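Vesicular integral-membrane protein VIP36 (Canis lupus familiaris, PDB 2DUR) acts as a calcium-dependent intracellular lectin of the early secretory pathway, binding high-mannose glycans through its lumenal domain to transport and sort the glycoproteins that carry them. Local coordinates at residues Tyr39-Pro44 / Asn217-Ser222; Val68-His73 / His163-Ala168. All coordinates share one frame; numbering follows the deposited sequence.

Interaction 1: Tyr39-Pro44 / Asn217-Ser222; sequences YVRLTP and NHDIIS
Arg41 grips the carboxylate of Asp219 side-on with two nitrogens, NE to OD1 at 2.7 Å and NH2 to OD2 at 3.0 Å. Both hydrogen bonds are nearly straight, both oxygens use their syn lone pairs, and the guanidinium and carboxylate planes differ by only 13°, the signature of a bidentate salt bridge. The bend in the arginine chain at chi3 (-71°) turns the guanidinium alongside the aspartate. The two faces of the guanidinium are occupied as well: Tyr39 OH lies over one, and over the other Asn217 OD1 sits 3.4 Å from Arg41 CZ, at poor angles to NE and NH1, so it makes no hydrogen bond. The Tyr39 ring also stacks on the carboxylate, their planes 8° apart.

Opposite this polar face, the buried side chains of His218 and Thr43 lie alongside each other, with Thr43 OG1 2.8 Å from His218 ND1 at the imidazole edge, a hydrogen bond. Leu42 CD1 meets Ile220 CG1 at 3.8 Å. This is an antiparallel strand pair of the L-type (legume-like) lectin beta sandwich: Val40 and Ile220 form a hydrogen-bonded pair, and segment 39-44 turns a corner at Leu42. From the neighbouring strand, His73 bonds through NE2 to Asp219 OD2, and its carbonyl receives Asn217 ND2. His218 approaches carbohydrate-binding Asp83 to about 6 Å between side chains. With Arg41 and His73 both donating to it, the Asp219 carboxylate is probably stabilised as the anion.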
loop_
_atom_site.group_PDB
_atom_site.type_symbol
_atom_site.label_atom_id
_atom_site.label_comp_id
_atom_site.label_asym_id
_atom_site.label_seq_id
_atom_site.Cartn_x
_atom_site.Cartn_y
_atom_site.Cartn_z
ATOM N N TYR A 39 -12.236 5.003 -11.782
ATOM C CA TYR A 39 -11.453 4.215 -10.834
ATOM C C TYR A 39 -10.594 3.204 -11.558
ATOM O O TYR A 39 -10.880 2.838 -12.695
ATOM C CB TYR A 39 -12.344 3.482 -9.806
ATOM C CG TYR A 39 -13.431 2.593 -10.390
ATOM C CD1 TYR A 39 -13.131 1.319 -10.898
ATOM C CD2 TYR A 39 -14.761 3.027 -10.441
ATOM C CE1 TYR A 39 -14.126 0.498 -11.434
ATOM C CE2 TYR A 39 -15.761 2.212 -10.982
ATOM C CZ TYR A 39 -15.442 0.959 -11.475
ATOM O OH TYR A 39 -16.432 0.160 -12.011
ATOM N N VAL A 40 -9.536 2.777 -10.881
ATOM C CA VAL A 40 -8.766 1.608 -11.297
ATOM C C VAL A 40 -9.271 0.454 -10.432
ATOM O O VAL A 40 -9.362 0.584 -9.210
ATOM C CB VAL A 40 -7.268 1.862 -11.086
ATOM C CG1 VAL A 40 -6.455 0.566 -11.307
ATOM C CG2 VAL A 40 -6.797 2.959 -12.031
ATOM N N ARG A 41 -9.669 -0.660 -11.044
ATOM C CA ARG A 41 -10.182 -1.759 -10.256
ATOM C C ARG A 41 -9.157 -2.868 -10.327
ATOM O O ARG A 41 -8.983 -3.462 -11.381
ATOM C CB ARG A 41 -11.529 -2.253 -10.808
ATOM C CG ARG A 41 -12.080 -3.486 -10.094
ATOM C CD ARG A 41 -13.587 -3.638 -10.327
ATOM N NE ARG A 41 -14.272 -2.586 -9.579
ATOM C CZ ARG A 41 -15.559 -2.273 -9.700
ATOM N NH1 ARG A 41 -16.340 -2.936 -10.555
ATOM N NH2 ARG A 41 -16.069 -1.280 -8.961
ATOM N N LEU A 42 -8.480 -3.124 -9.202
ATOM C CA LEU A 42 -7.431 -4.136 -9.160
ATOM C C LEU A 42 -7.994 -5.547 -9.324
ATOM O O LEU A 42 -7.387 -6.378 -10.021
ATOM C CB LEU A 42 -6.650 -4.027 -7.849
ATOM C CG LEU A 42 -5.959 -2.670 -7.623
ATOM C CD1 LEU A 42 -5.399 -2.624 -6.191
ATOM C CD2 LEU A 42 -4.870 -2.460 -8.622
ATOM N N THR A 43 -9.096 -5.834 -8.643
ATOM C CA THR A 43 -9.841 -7.088 -8.861
ATOM C C THR A 43 -11.332 -6.789 -8.889
ATOM O O THR A 43 -11.787 -5.917 -8.155
ATOM C CB THR A 43 -9.598 -8.145 -7.760
ATOM O OG1 THR A 43 -10.228 -7.748 -6.529
ATOM C CG2 THR A 43 -8.097 -8.430 -7.552
ATOM N N PRO A 44 -12.093 -7.553 -9.702
ATOM C CA PRO A 44 -13.527 -7.531 -9.539
ATOM C C PRO A 44 -13.905 -8.443 -8.377
ATOM O O PRO A 44 -13.036 -9.124 -7.782
ATOM C CB PRO A 44 -14.017 -8.159 -10.832
ATOM C CG PRO A 44 -12.938 -9.173 -11.173
ATOM C CD PRO A 44 -11.664 -8.552 -10.705
ATOM N N ASN A 217 -14.571 -6.320 -4.715
ATOM C CA ASN A 217 -13.982 -5.324 -5.580
ATOM C C ASN A 217 -12.926 -4.594 -4.772
ATOM O O ASN A 217 -13.199 -4.190 -3.650
ATOM C CB ASN A 217 -15.021 -4.286 -5.996
ATOM C CG ASN A 217 -16.119 -4.877 -6.852
ATOM O OD1 ASN A 217 -15.881 -5.234 -8.015
ATOM N ND2 ASN A 217 -17.331 -4.971 -6.285
ATOM N N HIS A 218 -11.734 -4.467 -5.344
ATOM C CA HIS A 218 -10.645 -3.682 -4.732
ATOM C C HIS A 218 -10.289 -2.565 -5.696
ATOM O O HIS A 218 -9.614 -2.784 -6.682
ATOM C CB HIS A 218 -9.422 -4.600 -4.453
ATOM C CG HIS A 218 -9.709 -5.699 -3.481
ATOM N ND1 HIS A 218 -9.923 -7.011 -3.872
ATOM C CD2 HIS A 218 -9.760 -5.703 -2.130
ATOM C CE1 HIS A 218 -10.161 -7.751 -2.803
ATOM N NE2 HIS A 218 -10.059 -6.984 -1.732
ATOM N N ASP A 219 -10.777 -1.342 -5.406
ATOM C CA ASP A 219 -10.566 -0.203 -6.304
ATOM C C ASP A 219 -9.573 0.824 -5.743
ATOM O O ASP A 219 -9.544 1.069 -4.541
ATOM C CB ASP A 219 -11.875 0.559 -6.559
ATOM C CG ASP A 219 -12.953 -0.299 -7.193
ATOM O OD1 ASP A 219 -12.607 -1.336 -7.792
ATOM O OD2 ASP A 219 -14.141 0.085 -7.113
ATOM N N ILE A 220 -8.784 1.417 -6.633
ATOM C CA ILE A 220 -7.940 2.584 -6.299
ATOM C C ILE A 220 -8.470 3.743 -7.125
ATOM O O ILE A 220 -8.428 3.687 -8.347
ATOM C CB ILE A 220 -6.449 2.352 -6.657
ATOM C CG1 ILE A 220 -5.903 1.104 -5.948
ATOM C CG2 ILE A 220 -5.585 3.597 -6.301
ATOM C CD1 ILE A 220 -5.867 1.178 -4.411
ATOM N N ILE A 221 -8.979 4.785 -6.457
ATOM C CA ILE A 221 -9.470 5.969 -7.186
ATOM C C ILE A 221 -8.313 6.918 -7.484
ATOM O O ILE A 221 -8.163 7.411 -8.604
ATOM C CB ILE A 221 -10.594 6.692 -6.438
ATOM C CG1 ILE A 221 -11.866 5.840 -6.371
ATOM C CG2 ILE A 221 -10.916 8.053 -7.131
ATOM C CD1 ILE A 221 -11.885 4.741 -5.291
ATOM N N SER A 222 -7.480 7.176 -6.473
ATOM C CA SER A 222 -6.317 8.010 -6.690
ATOM C C SER A 222 -5.223 7.637 -5.707
ATOM O O SER A 222 -5.510 7.076 -4.639
ATOM C CB SER A 222 -6.662 9.511 -6.516
ATOM O OG SER A 222 -7.070 9.763 -5.195
#

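Interaction 2: Val68-His73 / His163-Ala168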
loop_
_atom_site.group_PDB
_atom_site.type_symbol
_atom_site.label_atom_id
_atom_site.label_comp_id
_atom_site.label_asym_id
_atom_site.label_seq_id
_atom_site.Cartn_x
_atom_site.Cartn_y
_atom_site.Cartn_z
ATOM N N VAL A 68 -4.049 7.696 -0.350
ATOM C CA VAL A 68 -4.717 6.740 -1.256
ATOM C C VAL A 68 -6.200 6.810 -1.029
ATOM O O VAL A 68 -6.676 6.566 0.065
ATOM C CB VAL A 68 -4.197 5.279 -1.016
ATOM C CG1 VAL A 68 -4.834 4.298 -2.009
ATOM C CG2 VAL A 68 -2.701 5.246 -1.138
ATOM N N HIS A 69 -6.940 7.160 -2.079
ATOM C CA HIS A 69 -8.373 7.055 -2.035
ATOM C C HIS A 69 -8.715 5.697 -2.676
ATOM O O HIS A 69 -8.457 5.495 -3.865
ATOM C CB HIS A 69 -8.971 8.215 -2.840
ATOM C CG HIS A 69 -10.460 8.185 -2.931
ATOM N ND1 HIS A 69 -11.162 9.043 -3.751
ATOM C CD2 HIS A 69 -11.380 7.401 -2.328
ATOM C CE1 HIS A 69 -12.453 8.800 -3.632
ATOM N NE2 HIS A 69 -12.617 7.808 -2.778
ATOM N N PHE A 70 -9.226 4.797 -1.852
ATOM C CA PHE A 70 -9.495 3.412 -2.279
ATOM C C PHE A 70 -10.935 3.072 -1.968
ATOM O O PHE A 70 -11.622 3.789 -1.241
ATOM C CB PHE A 70 -8.535 2.447 -1.557
ATOM C CG PHE A 70 -8.794 2.329 -0.078
ATOM C CD1 PHE A 70 -8.228 3.267 0.810
ATOM C CD2 PHE A 70 -9.623 1.327 0.444
ATOM C CE1 PHE A 70 -8.500 3.190 2.195
ATOM C CE2 PHE A 70 -9.880 1.223 1.827
ATOM C CZ PHE A 70 -9.319 2.185 2.716
ATOM N N LYS A 71 -11.421 1.961 -2.515
ATOM C CA LYS A 71 -12.729 1.472 -2.133
ATOM C C LYS A 71 -12.723 -0.048 -2.173
ATOM O O LYS A 71 -12.413 -0.626 -3.214
ATOM C CB LYS A 71 -13.817 2.016 -3.066
ATOM C CG LYS A 71 -15.179 1.856 -2.491
ATOM C CD LYS A 71 -16.255 2.384 -3.439
ATOM C CE LYS A 71 -17.632 1.950 -2.961
ATOM N NZ LYS A 71 -18.084 2.646 -1.706
ATOM N N VAL A 72 -13.026 -0.665 -1.042
ATOM C CA VAL A 72 -13.198 -2.112 -0.976
ATOM C C VAL A 72 -14.662 -2.393 -0.730
ATOM O O VAL A 72 -15.239 -1.967 0.279
ATOM C CB VAL A 72 -12.321 -2.762 0.118
ATOM C CG1 VAL A 72 -12.557 -4.278 0.151
ATOM C CG2 VAL A 72 -10.846 -2.421 -0.157
ATOM N N HIS A 73 -15.271 -3.128 -1.651
ATOM C CA HIS A 73 -16.704 -3.338 -1.569
ATOM C C HIS A 73 -17.118 -4.582 -2.332
ATOM O O HIS A 73 -16.521 -4.906 -3.334
ATOM C CB HIS A 73 -17.445 -2.098 -2.109
ATOM C CG HIS A 73 -17.086 -1.730 -3.514
ATOM N ND1 HIS A 73 -18.000 -1.803 -4.544
ATOM C CD2 HIS A 73 -15.921 -1.313 -4.072
ATOM C CE1 HIS A 73 -17.421 -1.416 -5.667
ATOM N NE2 HIS A 73 -16.163 -1.102 -5.406
ATOM N N HIS A 163 -19.446 6.320 2.152
ATOM C CA HIS A 163 -18.740 7.557 1.885
ATOM C C HIS A 163 -17.306 7.181 1.534
ATOM O O HIS A 163 -16.899 6.028 1.769
ATOM C CB HIS A 163 -18.764 8.443 3.146
ATOM C CG HIS A 163 -18.445 7.701 4.408
ATOM N ND1 HIS A 163 -19.409 7.315 5.313
ATOM C CD2 HIS A 163 -17.264 7.257 4.909
ATOM C CE1 HIS A 163 -18.844 6.671 6.316
ATOM N NE2 HIS A 163 -17.539 6.621 6.097
ATOM N N ASP A 164 -16.552 8.130 0.989
ATOM C CA ASP A 164 -15.167 7.874 0.570
ATOM C C ASP A 164 -14.276 7.442 1.737
ATOM O O ASP A 164 -14.447 7.902 2.865
ATOM C CB ASP A 164 -14.573 9.085 -0.149
ATOM C CG ASP A 164 -15.272 9.394 -1.461
ATOM O OD1 ASP A 164 -15.897 8.493 -2.049
ATOM O OD2 ASP A 164 -15.160 10.552 -1.911
ATOM N N THR A 165 -13.350 6.529 1.437
ATOM C CA THR A 165 -12.374 6.011 2.408
ATOM C C THR A 165 -10.959 6.281 1.895
ATOM O O THR A 165 -10.639 6.068 0.700
ATOM C CB THR A 165 -12.563 4.485 2.643
ATOM O OG1 THR A 165 -12.586 3.803 1.370
ATOM C CG2 THR A 165 -13.838 4.201 3.414
ATOM N N PHE A 166 -10.105 6.765 2.801
ATOM C CA PHE A 166 -8.742 7.164 2.441
ATOM C C PHE A 166 -7.732 6.617 3.426
ATOM O O PHE A 166 -8.057 6.373 4.610
ATOM C CB PHE A 166 -8.561 8.695 2.456
ATOM C CG PHE A 166 -9.546 9.439 1.613
ATOM C CD1 PHE A 166 -10.797 9.785 2.144
ATOM C CD2 PHE A 166 -9.191 9.874 0.344
ATOM C CE1 PHE A 166 -11.726 10.502 1.379
ATOM C CE2 PHE A 166 -10.125 10.588 -0.442
ATOM C CZ PHE A 166 -11.387 10.902 0.100
ATOM N N LEU A 167 -6.511 6.429 2.911
ATOM C CA LEU A 167 -5.339 6.053 3.739
ATOM C C LEU A 167 -4.213 7.034 3.511
ATOM O O LEU A 167 -4.018 7.504 2.405
ATOM C CB LEU A 167 -4.867 4.631 3.356
ATOM C CG LEU A 167 -4.003 3.930 4.406
ATOM C CD1 LEU A 167 -4.895 3.440 5.494
ATOM C CD2 LEU A 167 -3.278 2.765 3.753
ATOM N N ALA A 168 -3.458 7.353 4.565
ATOM C CA ALA A 168 -2.245 8.129 4.401
ATOM C C ALA A 168 -1.062 7.325 4.924
ATOM O O ALA A 168 -1.164 6.689 5.973
ATOM C CB ALA A 168 -2.357 9.459 5.140
HETATM O O HOH W 1 -14.035 5.113 -1.100
HETATM O O HOH W 2 -14.954 6.168 -3.421
HETATM O O HOH W 3 -16.153 4.032 0.067
HETATM O O HOH W 4 -13.523 1.096 1.206
#
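Thr165 OG1 donates to Phe70 O at 2.8 Å, from 40° above the carbonyl plane rather than along a lone pair. This side-chain bond lies where two antiparallel strands of the L-type lectin beta sandwich begin to part. Val68 and Leu167 still make a regular hydrogen-bonded pair, Val68 N to Leu167 O at 2.8 Å and Leu167 N to Val68 O at 2.9 Å, whereas Phe70 N reaches Thr165 O only at 3.2 Å. Between Phe70 and Thr165 themselves, water 1 donates to Phe70 O and accepts from Thr165 N; past them, water 4 joins Val72 N to Thr165 OG1. Further out, water 3 links Lys71 NZ to His163 O.

The aromatic side chains separate to the two faces of the sheet. On the outer face, the His69 and Phe166 rings meet obliquely, centroids 4.5 Å apart and planes at 35°. The extended first torsion of His69 carries the imidazole out so that Phe166 CE2 lies over one of its faces, towards the rim, and water 2 bridges His69 NE2 and Asp164 OD1. On the buried face, Phe70 takes the chi1 of 68° that sets CG between N and C, and its ring comes back toward 163-168, Thr165 OG1 over one face and Leu167 N at the edge. Val68 and Leu167 both pack on Leu87 of the facing sheet, while Phe70 CE1 approaches Leu167 CB to 4.1 Å.

Overall arrangement
Interactions 1 and 2 are seams of one antiparallel sheet, separated by the intervening pairing of strand 217-227 with strand 64-73. Evidence for that middle seam is Ile221 N at 2.7 Å from His69 O and Asn217 N at 2.8 Å from His73 O, both probable hydrogen bonds; Ile221 and Ser222 both face His69 as a classic beta bulge. Each contact is partly buried. The inward face is mostly apolar but carries the Thr43-His218 pair and Thr165; the outer face has Arg41 and Asp219 in interaction 1, His69 and Phe166 in interaction 2. Interaction 1 relies on direct charge pairing and sends His218 toward the glycan site, whereas interaction 2 bridges its diverging end with water.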